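Local coordinates for protein acyl-CoA dehydrogenase (PDB 2PG0) that probably catalyses the FAD-dependent alpha,beta-dehydrogenation of thioester-bound acyl chains, as in other members of the acyl-CoA dehydrogenase family, and assembles as a tetramer, at residues L123-A128 with A167-V172; L189-R194 with N229-E234; M16-F21 with S74-E79; R8-E13 with D70-V75. All blocks are in the same frame, centred on the assembly; numbering follows the deposited sequence.

Contact 1 (L123-A128 with A167-V172). With FAD (flavin-adenine dinucleotide), chain C.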
# COMPACT_ATOMS: atom_id res chain seq x y z
N LEU A 123 -6.65 32.02 32.70
CA LEU A 123 -7.04 32.26 31.33
C LEU A 123 -6.61 31.07 30.48
O LEU A 123 -5.45 30.67 30.50
CB LEU A 123 -6.43 33.56 30.80
CG LEU A 123 -6.84 34.87 31.48
CD1 LEU A 123 -6.07 36.04 30.87
CD2 LEU A 123 -8.34 35.11 31.40
N ILE A 124 -7.58 30.50 29.78
CA ILE A 124 -7.35 29.41 28.84
C ILE A 124 -7.42 30.03 27.44
O ILE A 124 -8.27 30.87 27.19
CB ILE A 124 -8.40 28.29 29.02
CG1 ILE A 124 -8.23 27.65 30.41
CG2 ILE A 124 -8.31 27.23 27.90
CD1 ILE A 124 -9.27 26.59 30.74
N THR A 125 -6.51 29.62 26.56
CA THR A 125 -6.42 30.22 25.23
C THR A 125 -6.90 29.31 24.11
O THR A 125 -6.93 28.08 24.24
CB THR A 125 -4.98 30.69 24.92
OG1 THR A 125 -4.08 29.58 24.96
CG2 THR A 125 -4.51 31.75 25.92
N ALA A 126 -7.24 29.94 22.99
CA ALA A 126 -7.62 29.24 21.76
C ALA A 126 -7.17 30.08 20.57
O ALA A 126 -6.89 31.28 20.70
CB ALA A 126 -9.11 29.03 21.71
N ILE A 127 -7.10 29.45 19.41
CA ILE A 127 -6.78 30.16 18.18
C ILE A 127 -7.84 29.86 17.12
O ILE A 127 -8.23 28.70 16.93
CB ILE A 127 -5.33 29.88 17.70
CG1 ILE A 127 -4.97 30.76 16.50
CG2 ILE A 127 -5.09 28.37 17.46
CD1 ILE A 127 -3.49 31.02 16.34
N ALA A 128 -8.34 30.91 16.47
CA ALA A 128 -9.45 30.79 15.53
C ALA A 128 -9.09 31.32 14.15
O ALA A 128 -9.07 32.54 13.92
CB ALA A 128 -10.71 31.47 16.08
N ALA A 167 -12.19 28.59 26.46
CA ALA A 167 -11.25 29.67 26.16
C ALA A 167 -11.74 31.05 26.61
O ALA A 167 -12.88 31.45 26.34
CB ALA A 167 -10.91 29.69 24.67
N ASP A 168 -10.87 31.74 27.33
CA ASP A 168 -11.12 33.09 27.84
C ASP A 168 -10.44 34.14 26.98
O ASP A 168 -10.81 35.32 27.01
CB ASP A 168 -10.59 33.19 29.27
CG ASP A 168 -11.07 32.06 30.15
OD1 ASP A 168 -12.28 32.05 30.49
OD2 ASP A 168 -10.25 31.19 30.50
N LEU A 169 -9.41 33.71 26.25
CA LEU A 169 -8.67 34.54 25.31
C LEU A 169 -8.62 33.80 23.98
O LEU A 169 -8.11 32.69 23.92
CB LEU A 169 -7.23 34.76 25.79
CG LEU A 169 -6.91 35.64 27.00
CD1 LEU A 169 -5.39 35.79 27.08
CD2 LEU A 169 -7.57 37.01 26.90
N ILE A 170 -9.13 34.41 22.92
CA ILE A 170 -9.11 33.76 21.61
C ILE A 170 -8.32 34.62 20.62
O ILE A 170 -8.68 35.78 20.39
CB ILE A 170 -10.54 33.43 21.09
CG1 ILE A 170 -11.35 32.61 22.11
CG2 ILE A 170 -10.48 32.66 19.77
CD1 ILE A 170 -12.14 33.46 23.13
N VAL A 171 -7.24 34.07 20.07
CA VAL A 171 -6.51 34.75 19.00
C VAL A 171 -7.27 34.54 17.68
O VAL A 171 -7.36 33.43 17.17
CB VAL A 171 -5.05 34.24 18.89
CG1 VAL A 171 -4.33 34.92 17.72
CG2 VAL A 171 -4.29 34.49 20.21
N VAL A 172 -7.85 35.63 17.16
CA VAL A 172 -8.74 35.56 16.00
C VAL A 172 -8.10 36.15 14.73
O VAL A 172 -7.66 37.30 14.73
CB VAL A 172 -10.11 36.24 16.27
CG1 VAL A 172 -11.04 36.13 15.06
CG2 VAL A 172 -10.78 35.61 17.50
PA FAD C . -11.08 21.89 3.27
O1A FAD C . -12.43 22.31 2.76
O2A FAD C . -10.06 23.00 3.26
O5B FAD C . -10.55 20.63 2.42
C5B FAD C . -11.37 19.48 2.25
C4B FAD C . -10.53 18.39 1.57
O4B FAD C . -10.08 18.88 0.32
C3B FAD C . -9.28 18.06 2.40
O3B FAD C . -8.98 16.69 2.31
C2B FAD C . -8.19 18.83 1.70
O2B FAD C . -6.90 18.29 1.91
C1B FAD C . -8.67 18.76 0.25
N9A FAD C . -8.03 19.83 -0.55
C8A FAD C . -8.24 21.18 -0.45
N7A FAD C . -7.44 21.80 -1.36
C5A FAD C . -6.74 20.86 -2.02
C6A FAD C . -5.79 20.94 -3.04
N6A FAD C . -5.34 22.13 -3.44
N1A FAD C . -5.22 19.78 -3.52
C2A FAD C . -5.59 18.54 -3.02
N3A FAD C . -6.54 18.46 -2.02
C4A FAD C . -7.10 19.61 -1.53
N1 FAD C . -9.02 25.33 13.12
C2 FAD C . -8.57 26.43 13.82
O2 FAD C . -8.35 27.49 13.23
N3 FAD C . -8.37 26.35 15.19
C4 FAD C . -8.63 25.17 15.86
O4 FAD C . -8.47 25.10 17.08
C4X FAD C . -9.08 24.05 15.14
N5 FAD C . -9.34 22.86 15.80
C5X FAD C . -9.81 21.76 15.10
C6 FAD C . -10.08 20.58 15.79
C7 FAD C . -10.55 19.47 15.10
C7M FAD C . -10.81 18.22 15.89
C8 FAD C . -10.74 19.54 13.71
C8M FAD C . -11.24 18.37 12.90
C9 FAD C . -10.47 20.71 13.02
C9A FAD C . -10.00 21.84 13.71
N10 FAD C . -9.71 23.03 13.04
C10 FAD C . -9.27 24.14 13.76
C1' FAD C . -9.83 23.14 11.54
C2' FAD C . -8.82 22.32 10.71
O2' FAD C . -7.52 22.89 10.68
C3' FAD C . -9.37 22.24 9.29
O3' FAD C . -10.41 21.28 9.32
C4' FAD C . -8.34 21.86 8.22
O4' FAD C . -7.38 22.89 8.02
C5' FAD C . -9.00 21.54 6.87
O5' FAD C . -9.89 22.57 6.48
P FAD C . -11.39 22.20 6.07
O1P FAD C . -12.03 21.35 7.14
O2P FAD C . -12.17 23.45 5.79
O3P FAD C . -11.25 21.27 4.75
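The parallel strand pair 125-128 and 169-172 belongs to the beta domain of the acyl-CoA dehydrogenase fold and carries a backbone hold on the flavin: Ile127 O accepts from N3 of FAD at 2.9 Å. Ala126, paired with Ile170, bonds to the residues on either side of that partner: its N donates to Leu169 O and its O accepts from Val171 N. Ala128 N donates to Val171 O at 2.8 Å. At the entry to the pair Ile124 O is gripped twice, by Asp168 N at 2.7 Å and Leu169 N at 3.2 Å. The Asp168 carboxylate reaches the N-H of the same residue: its OD2 accepts from Ile124 N at 2.9 Å on the anti lone pair, in a nearly straight bond (166°). CG of Asp168 lies beside its own backbone N (chi1 -51°), which brings OD2 to Ile124; OD2 also pairs with Arg44, and OD1 with Arg194. An asparagine here has no charge to offer and would probably leave Arg44 and Arg194 without their acidic mate. Methyls meet on one face, Ala126 CB against Ala167 CB at 3.5 Å; on the other, Ile127 CG1 lies against Val171 CB at 4.2 Å. Helices 89-105 and 108-120 pack on the face of Thr125, Leu169 and Val171, strand 151-161 touches that of Ala126 and Ala128, and strand 187-193 continues the sheet beyond 169-175.

Contact 2 (L189-R194 with N229-E234)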
# COMPACT_ATOMS: atom_id res chain seq x y z
N LEU A 189 -4.24 39.67 13.39
CA LEU A 189 -4.58 38.87 14.57
C LEU A 189 -5.13 39.78 15.66
O LEU A 189 -4.52 40.78 16.01
CB LEU A 189 -3.39 38.05 15.07
CG LEU A 189 -2.77 37.07 14.06
CD1 LEU A 189 -1.67 36.23 14.72
CD2 LEU A 189 -3.82 36.17 13.41
N LEU A 190 -6.30 39.42 16.18
CA LEU A 190 -6.97 40.21 17.19
C LEU A 190 -7.36 39.31 18.36
O LEU A 190 -8.00 38.27 18.17
CB LEU A 190 -8.20 40.89 16.57
CG LEU A 190 -9.08 41.87 17.36
CD1 LEU A 190 -8.29 43.10 17.79
CD2 LEU A 190 -10.26 42.27 16.51
N VAL A 191 -6.96 39.68 19.57
CA VAL A 191 -7.31 38.91 20.76
C VAL A 191 -8.73 39.24 21.21
O VAL A 191 -9.05 40.41 21.48
CB VAL A 191 -6.29 39.14 21.92
CG1 VAL A 191 -6.73 38.40 23.18
CG2 VAL A 191 -4.89 38.72 21.50
N VAL A 192 -9.59 38.23 21.28
CA VAL A 192 -10.96 38.43 21.74
C VAL A 192 -11.13 37.81 23.12
O VAL A 192 -10.86 36.63 23.32
CB VAL A 192 -12.00 37.87 20.74
CG1 VAL A 192 -13.43 38.02 21.28
CG2 VAL A 192 -11.88 38.59 19.39
N GLU A 193 -11.59 38.62 24.06
CA GLU A 193 -11.73 38.18 25.45
C GLU A 193 -13.14 37.67 25.73
O GLU A 193 -14.09 38.06 25.05
CB GLU A 193 -11.35 39.32 26.40
CG GLU A 193 -9.89 39.74 26.29
CD GLU A 193 -9.54 40.91 27.19
OE1 GLU A 193 -10.10 42.01 26.99
OE2 GLU A 193 -8.68 40.72 28.09
N ARG A 194 -13.26 36.79 26.71
CA ARG A 194 -14.56 36.30 27.16
C ARG A 194 -15.49 37.48 27.49
O ARG A 194 -15.01 38.53 27.92
CB ARG A 194 -14.40 35.38 28.39
CG ARG A 194 -15.71 34.86 28.98
CD ARG A 194 -15.47 33.88 30.14
NE ARG A 194 -14.88 32.62 29.71
CZ ARG A 194 -15.54 31.62 29.13
NH1 ARG A 194 -16.84 31.71 28.89
NH2 ARG A 194 -14.89 30.51 28.78
N ASN A 229 -6.43 45.33 21.70
CA ASN A 229 -6.32 43.87 21.57
C ASN A 229 -5.70 43.37 20.27
O ASN A 229 -5.59 42.16 20.06
CB ASN A 229 -7.69 43.21 21.78
CG ASN A 229 -8.10 43.16 23.24
OD1 ASN A 229 -7.46 43.76 24.10
ND2 ASN A 229 -9.18 42.44 23.52
N LEU A 230 -5.34 44.30 19.38
CA LEU A 230 -4.59 43.95 18.18
C LEU A 230 -3.25 43.34 18.56
O LEU A 230 -2.50 43.91 19.35
CB LEU A 230 -4.39 45.17 17.27
CG LEU A 230 -3.54 44.93 16.00
CD1 LEU A 230 -4.27 44.02 15.01
CD2 LEU A 230 -3.15 46.24 15.34
N LEU A 231 -2.98 42.16 18.01
CA LEU A 231 -1.71 41.48 18.25
C LEU A 231 -0.79 41.71 17.06
O LEU A 231 -1.05 41.23 15.95
CB LEU A 231 -1.96 39.98 18.48
CG LEU A 231 -0.87 39.12 19.13
CD1 LEU A 231 -0.49 39.63 20.52
CD2 LEU A 231 -1.37 37.68 19.22
N GLY A 232 0.29 42.46 17.30
CA GLY A 232 1.26 42.79 16.26
C GLY A 232 0.81 43.93 15.37
O GLY A 232 0.13 44.86 15.82
N GLU A 233 1.16 43.85 14.09
CA GLU A 233 0.85 44.91 13.13
C GLU A 233 -0.32 44.52 12.23
O GLU A 233 -0.48 43.34 11.88
CB GLU A 233 2.09 45.26 12.28
CG GLU A 233 3.33 45.62 13.12
CD GLU A 233 4.52 46.08 12.28
OE1 GLU A 233 5.04 45.29 11.46
OE2 GLU A 233 4.96 47.24 12.46
N GLU A 234 -1.15 45.51 11.89
CA GLU A 234 -2.25 45.31 10.94
C GLU A 234 -1.72 44.81 9.60
O GLU A 234 -0.71 45.32 9.10
CB GLU A 234 -3.02 46.61 10.74
CG GLU A 234 -4.11 46.88 11.78
CD GLU A 234 -5.12 47.92 11.31
OE1 GLU A 234 -4.75 48.82 10.52
OE2 GLU A 234 -6.29 47.83 11.72
O HOH W 1 -2.04 41.28 13.31
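Asn229 meets Val191 with both its backbone and its amide. Val191 N donates to Asn229 O at 2.9 Å in an almost straight bond (170°), while Asn229 ND2 returns a more bent bond (131°) to Val191 O, also at 2.9 Å. The acceptor lies out of the amide plane, yet the paired bonds hold the side chain against the strand edge. Two residues along, Leu231 N donates to Leu189 O at 2.9 Å. Between these bonds Leu190 and Leu230 form a non-hydrogen-bonded antiparallel pair; Leu190 CG stands anti to the backbone N (chi1 -176°), and its CD1 reaches over the Asn229-Leu230 peptide, 3.6 Å from Leu230 N. Leu230 CD1 likewise touches Leu189 O at 3.4 Å.

Farther out, a water accepts from Leu189 N at 2.7 Å and donates to Leu231 O and Glu233 O, tying the departing chain to the strand. The Glu193 carboxylate stands nearly perpendicular to the Asn229 amide, its OE2 hydrogen-bonded to Trp114. The short, weakly bonded strand around 230-231 forms the edge of the sheet within this chain beside 187-193, which pairs with 169-175 across its other side; Trp114 of helix 108-120 and Tyr101 of helix 89-105 touch one face, and Tyr152 and Val154 of strand 151-161 the other.

Contact 3 (M16-F21 with S74-E79)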
# COMPACT_ATOMS: atom_id res chain seq x y z
N MET A 16 13.46 13.12 35.25
CA MET A 16 12.80 13.25 36.56
C MET A 16 11.49 14.02 36.44
O MET A 16 10.51 13.67 37.11
CB MET A 16 13.71 13.80 37.68
CG MET A 16 14.88 14.68 37.29
SD MET A 16 16.11 14.90 38.63
CE MET A 16 17.05 13.38 38.54
N PHE A 17 11.46 15.03 35.58
CA PHE A 17 10.23 15.77 35.30
C PHE A 17 9.12 14.87 34.74
O PHE A 17 7.97 14.98 35.16
CB PHE A 17 10.48 16.96 34.37
CG PHE A 17 9.22 17.68 33.95
CD1 PHE A 17 8.62 18.61 34.79
CD2 PHE A 17 8.62 17.39 32.72
CE1 PHE A 17 7.45 19.26 34.41
CE2 PHE A 17 7.45 18.04 32.34
CZ PHE A 17 6.86 18.97 33.17
N ARG A 18 9.48 14.02 33.78
CA ARG A 18 8.52 13.08 33.19
C ARG A 18 7.88 12.19 34.25
O ARG A 18 6.66 11.98 34.24
CB ARG A 18 9.16 12.22 32.10
CG ARG A 18 8.13 11.40 31.30
CD ARG A 18 8.79 10.37 30.40
NE ARG A 18 9.58 11.00 29.34
CZ ARG A 18 9.10 11.41 28.17
NH1 ARG A 18 7.81 11.26 27.88
NH2 ARG A 18 9.92 11.96 27.27
N ALA A 19 8.71 11.67 35.16
CA ALA A 19 8.22 10.82 36.23
C ALA A 19 7.28 11.59 37.17
O ALA A 19 6.24 11.06 37.57
CB ALA A 19 9.39 10.21 37.01
N ALA A 20 7.64 12.83 37.50
CA ALA A 20 6.81 13.68 38.36
C ALA A 20 5.47 14.01 37.70
O ALA A 20 4.41 13.96 38.34
CB ALA A 20 7.55 14.96 38.73
N PHE A 21 5.52 14.35 36.41
CA PHE A 21 4.32 14.68 35.66
C PHE A 21 3.42 13.44 35.49
O PHE A 21 2.20 13.54 35.65
CB PHE A 21 4.68 15.33 34.31
CG PHE A 21 3.50 15.86 33.55
CD1 PHE A 21 2.58 16.73 34.15
CD2 PHE A 21 3.30 15.49 32.21
CE1 PHE A 21 1.48 17.22 33.44
CE2 PHE A 21 2.20 15.98 31.50
CZ PHE A 21 1.29 16.84 32.10
N SER A 74 8.12 20.88 27.12
CA SER A 74 6.84 20.83 26.39
C SER A 74 6.64 19.49 25.67
O SER A 74 5.53 18.97 25.63
CB SER A 74 6.72 21.98 25.40
OG SER A 74 6.34 23.17 26.07
N VAL A 75 7.73 18.95 25.11
CA VAL A 75 7.68 17.63 24.49
C VAL A 75 7.22 16.59 25.51
O VAL A 75 6.30 15.80 25.24
CB VAL A 75 9.05 17.22 23.89
CG1 VAL A 75 9.00 15.78 23.35
CG2 VAL A 75 9.45 18.20 22.79
N VAL A 76 7.83 16.61 26.70
CA VAL A 76 7.45 15.68 27.76
C VAL A 76 5.97 15.82 28.14
O VAL A 76 5.25 14.83 28.22
CB VAL A 76 8.35 15.85 29.01
CG1 VAL A 76 7.77 15.06 30.19
CG2 VAL A 76 9.78 15.39 28.70
N ILE A 77 5.53 17.06 28.36
CA ILE A 77 4.14 17.32 28.75
C ILE A 77 3.19 16.76 27.71
O ILE A 77 2.26 16.00 28.04
CB ILE A 77 3.89 18.83 29.02
CG1 ILE A 77 4.55 19.26 30.34
CG2 ILE A 77 2.38 19.14 29.08
CD1 ILE A 77 4.68 20.77 30.51
N ASN A 78 3.41 17.10 26.45
CA ASN A 78 2.49 16.68 25.40
C ASN A 78 2.48 15.18 25.17
O ASN A 78 1.41 14.60 24.92
CB ASN A 78 2.74 17.46 24.12
CG ASN A 78 2.56 18.95 24.31
OD1 ASN A 78 1.85 19.39 25.23
ND2 ASN A 78 3.20 19.74 23.48
N GLU A 79 3.64 14.55 25.29
CA GLU A 79 3.73 13.08 25.17
C GLU A 79 2.95 12.41 26.30
O GLU A 79 2.13 11.52 26.06
CB GLU A 79 5.18 12.61 25.20
CG GLU A 79 5.92 12.81 23.90
CD GLU A 79 7.36 12.31 23.95
OE1 GLU A 79 7.82 11.85 25.02
OE2 GLU A 79 8.02 12.40 22.90
O HOH W 2 10.56 12.41 24.02
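Phe17 and Phe21, one turn apart on helix 12-28, turn different aspects of their rings to Val76 and Ile77 of helix 71-84. The Phe17 ring arrives edge-on: its CD2 touches Val76 CG1 at 3.5 Å, and its CZ meets Ile77 CG1 at 3.7 Å, the methylene lying in the ring plane. Phe21 instead presents a face, with Ile77 CG1 above it and displaced toward the rim, while its CE2 comes within 3.5 Å of Ile77 O. In both, CG stands opposite the backbone N, which points the ring at helix 71-84.

Arg18 runs past Val76, its CB 3.7 Å from Val76 CG1. Its chain then bends at chi3 (-65°), laying one guanidinium face on Val76 CG2 and turning the end toward Glu79. NH1 and NH2 both donate to the single oxygen Glu79 OE1, at 2.9 Å and 3.1 Å. Guanidinium and carboxylate are nearly coplanar, 29° apart, and a water donates to Glu79 OE2 at 2.8 Å. Arg18 NH1 has a second salt bridge to Glu80, and Glu79 OE2 one to Arg302. A methionine here carries no charge, and would probably leave Glu80 without this partner and Glu79 OE1 without its two nitrogen donors.

The two helix segments run at 31° to each other with axes 9.9 Å apart. Phe55 meets the Phe21 ring edge-to-face, Tyr73 does the same to Phe17, and helix 237-273 packs against Val75, Asn78 and Glu79.

Contact 4 (R8-E13 with D70-V75)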
# COMPACT_ATOMS: atom_id res chain seq x y z
N ARG A 8 18.99 13.32 21.91
CA ARG A 8 19.86 14.19 22.68
C ARG A 8 19.19 15.36 23.38
O ARG A 8 19.86 16.07 24.13
CB ARG A 8 20.99 14.74 21.79
CG ARG A 8 21.79 13.67 21.07
CD ARG A 8 23.12 14.21 20.58
NE ARG A 8 23.66 13.38 19.50
CZ ARG A 8 24.95 13.14 19.30
NH1 ARG A 8 25.88 13.67 20.10
NH2 ARG A 8 25.32 12.37 18.29
N TYR A 9 17.90 15.59 23.15
CA TYR A 9 17.27 16.77 23.74
C TYR A 9 16.80 16.56 25.19
O TYR A 9 16.46 17.52 25.87
CB TYR A 9 16.13 17.33 22.86
CG TYR A 9 15.00 16.36 22.59
CD1 TYR A 9 13.92 16.26 23.46
CD2 TYR A 9 15.01 15.56 21.45
CE1 TYR A 9 12.88 15.37 23.22
CE2 TYR A 9 13.97 14.67 21.19
CZ TYR A 9 12.91 14.58 22.08
OH TYR A 9 11.87 13.70 21.85
N LEU A 10 16.79 15.31 25.64
CA LEU A 10 16.39 15.01 27.02
C LEU A 10 17.60 14.77 27.91
O LEU A 10 18.45 13.93 27.60
CB LEU A 10 15.46 13.79 27.08
CG LEU A 10 14.12 13.85 26.34
CD1 LEU A 10 13.43 12.50 26.37
CD2 LEU A 10 13.19 14.95 26.89
N ARG A 11 17.68 15.52 29.00
CA ARG A 11 18.68 15.23 30.03
C ARG A 11 18.01 14.71 31.30
O ARG A 11 16.79 14.60 31.37
CB ARG A 11 19.57 16.45 30.29
CG ARG A 11 18.85 17.73 30.65
CD ARG A 11 19.80 18.92 30.56
NE ARG A 11 20.08 19.27 29.17
CZ ARG A 11 19.47 20.25 28.50
NH1 ARG A 11 18.55 21.01 29.10
NH2 ARG A 11 19.78 20.48 27.23
N GLU A 12 18.82 14.38 32.31
CA GLU A 12 18.30 13.82 33.55
C GLU A 12 17.13 14.63 34.14
O GLU A 12 16.14 14.04 34.58
CB GLU A 12 19.41 13.61 34.58
CG GLU A 12 19.05 12.65 35.72
CD GLU A 12 18.55 11.28 35.26
OE1 GLU A 12 19.04 10.76 34.23
OE2 GLU A 12 17.66 10.71 35.93
N GLU A 13 17.23 15.96 34.12
CA GLU A 13 16.16 16.83 34.64
C GLU A 13 14.80 16.60 33.95
O GLU A 13 13.75 16.67 34.59
CB GLU A 13 16.56 18.31 34.58
CG GLU A 13 16.50 18.94 33.19
CD GLU A 13 17.14 20.30 33.13
OE1 GLU A 13 16.40 21.31 33.07
OE2 GLU A 13 18.39 20.37 33.14
N ASP A 70 12.90 25.03 28.76
CA ASP A 70 13.14 24.82 27.34
C ASP A 70 12.04 23.95 26.71
O ASP A 70 11.18 23.41 27.42
CB ASP A 70 14.56 24.29 27.07
CG ASP A 70 14.74 22.82 27.42
OD1 ASP A 70 13.76 22.10 27.72
OD2 ASP A 70 15.90 22.36 27.38
N PHE A 71 12.08 23.83 25.39
CA PHE A 71 11.04 23.12 24.63
C PHE A 71 10.94 21.62 24.96
O PHE A 71 9.89 21.01 24.76
CB PHE A 71 11.26 23.33 23.12
CG PHE A 71 10.19 22.74 22.26
CD1 PHE A 71 8.92 23.32 22.20
CD2 PHE A 71 10.45 21.60 21.49
CE1 PHE A 71 7.91 22.76 21.40
CE2 PHE A 71 9.45 21.05 20.69
CZ PHE A 71 8.18 21.62 20.64
N ALA A 72 12.03 21.03 25.46
CA ALA A 72 12.00 19.61 25.84
C ALA A 72 10.96 19.33 26.93
O ALA A 72 10.34 18.26 26.94
CB ALA A 72 13.37 19.12 26.25
N TYR A 73 10.76 20.30 27.84
CA TYR A 73 9.70 20.18 28.84
C TYR A 73 8.33 20.10 28.18
O TYR A 73 7.48 19.32 28.62
CB TYR A 73 9.74 21.33 29.85
CG TYR A 73 10.83 21.16 30.86
CD1 TYR A 73 10.61 20.44 32.04
CD2 TYR A 73 12.10 21.70 30.64
CE1 TYR A 73 11.62 20.28 32.99
CE2 TYR A 73 13.13 21.54 31.58
CZ TYR A 73 12.87 20.83 32.75
OH TYR A 73 13.88 20.66 33.68
N SER A 74 8.12 20.88 27.12
CA SER A 74 6.84 20.83 26.39
C SER A 74 6.64 19.49 25.67
O SER A 74 5.53 18.97 25.63
CB SER A 74 6.72 21.98 25.40
OG SER A 74 6.34 23.17 26.07
N VAL A 75 7.73 18.95 25.11
CA VAL A 75 7.68 17.63 24.49
C VAL A 75 7.22 16.59 25.51
O VAL A 75 6.30 15.80 25.24
CB VAL A 75 9.05 17.22 23.89
CG1 VAL A 75 9.00 15.78 23.35
CG2 VAL A 75 9.45 18.20 22.79
O HOH W 3 17.16 20.03 26.05
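Tyr9 packs against Ala72 and Val75 at the close-set, buried end of this contact, and the other end is a set of charged and polar groups at the surface. Ala72 CB sits at the edge of the Tyr9 ring, 4.0 Å from CD1, and touches Tyr9 O at 3.5 Å. Farther along the ring, Tyr9 CE1 meets Val75 CG1 at 3.9 Å. The Tyr9 side chain stands between its own N and carbonyl carbon (chi1 60°), which directs the ring toward helix 71-84; its hydroxyl is hydrogen-bonded to Asp306. Leu10 CD2 adds a looser touch on Ala72 CB.

On the outer side the bonds are uneven. Tyr73 OH donates to Glu13 OE1 at 2.7 Å, meeting the anti lone pair of that oxygen, which lies at the ring edge with the carboxylate turned 60° from the ring. Arg11 reaches Asp70 only weakly, NH1 standing 3.4 Å from OD2 with the guanidinium and carboxylate planes 59° apart. A water bridges the two segments separately, donating to Tyr9 O at 2.6 Å and to Asp70 OD2 at 3.0 Å.

Asp70 stands at the N-cap of helix 71-84, its OD1 accepting weakly from Ala72 N; the same OD1 also accepts from His14. Arg11 occupies the N-cap position of helix 12-28. The arrangement is one of two helix starts brought side by side, here within the helical N-terminal domain of the acyl-CoA dehydrogenase fold.

Overall arrangement
From the N terminus, residues 8-13 lead into helix 12-28, on which 16-21 lies, and the chain returns some fifty residues later as 70-75 and 74-79 on helix 71-84. Contacts 4 and 3 therefore close overlapping loops, staggered in the same order rather than nested, that end on the same stretch; they share Ser74 and Val75, touch each other, and join the same helix pair in the N-terminal domain. Contact 1 follows in series, closing the excursion from 128 to 167, and contact 2 then closes that from 194 to 229. These two meet through neighbouring strands 169-175 and 187-193, so together they span one four-stranded sheet. Contacts 1 and 3 have centres about 24 Å apart and do not touch.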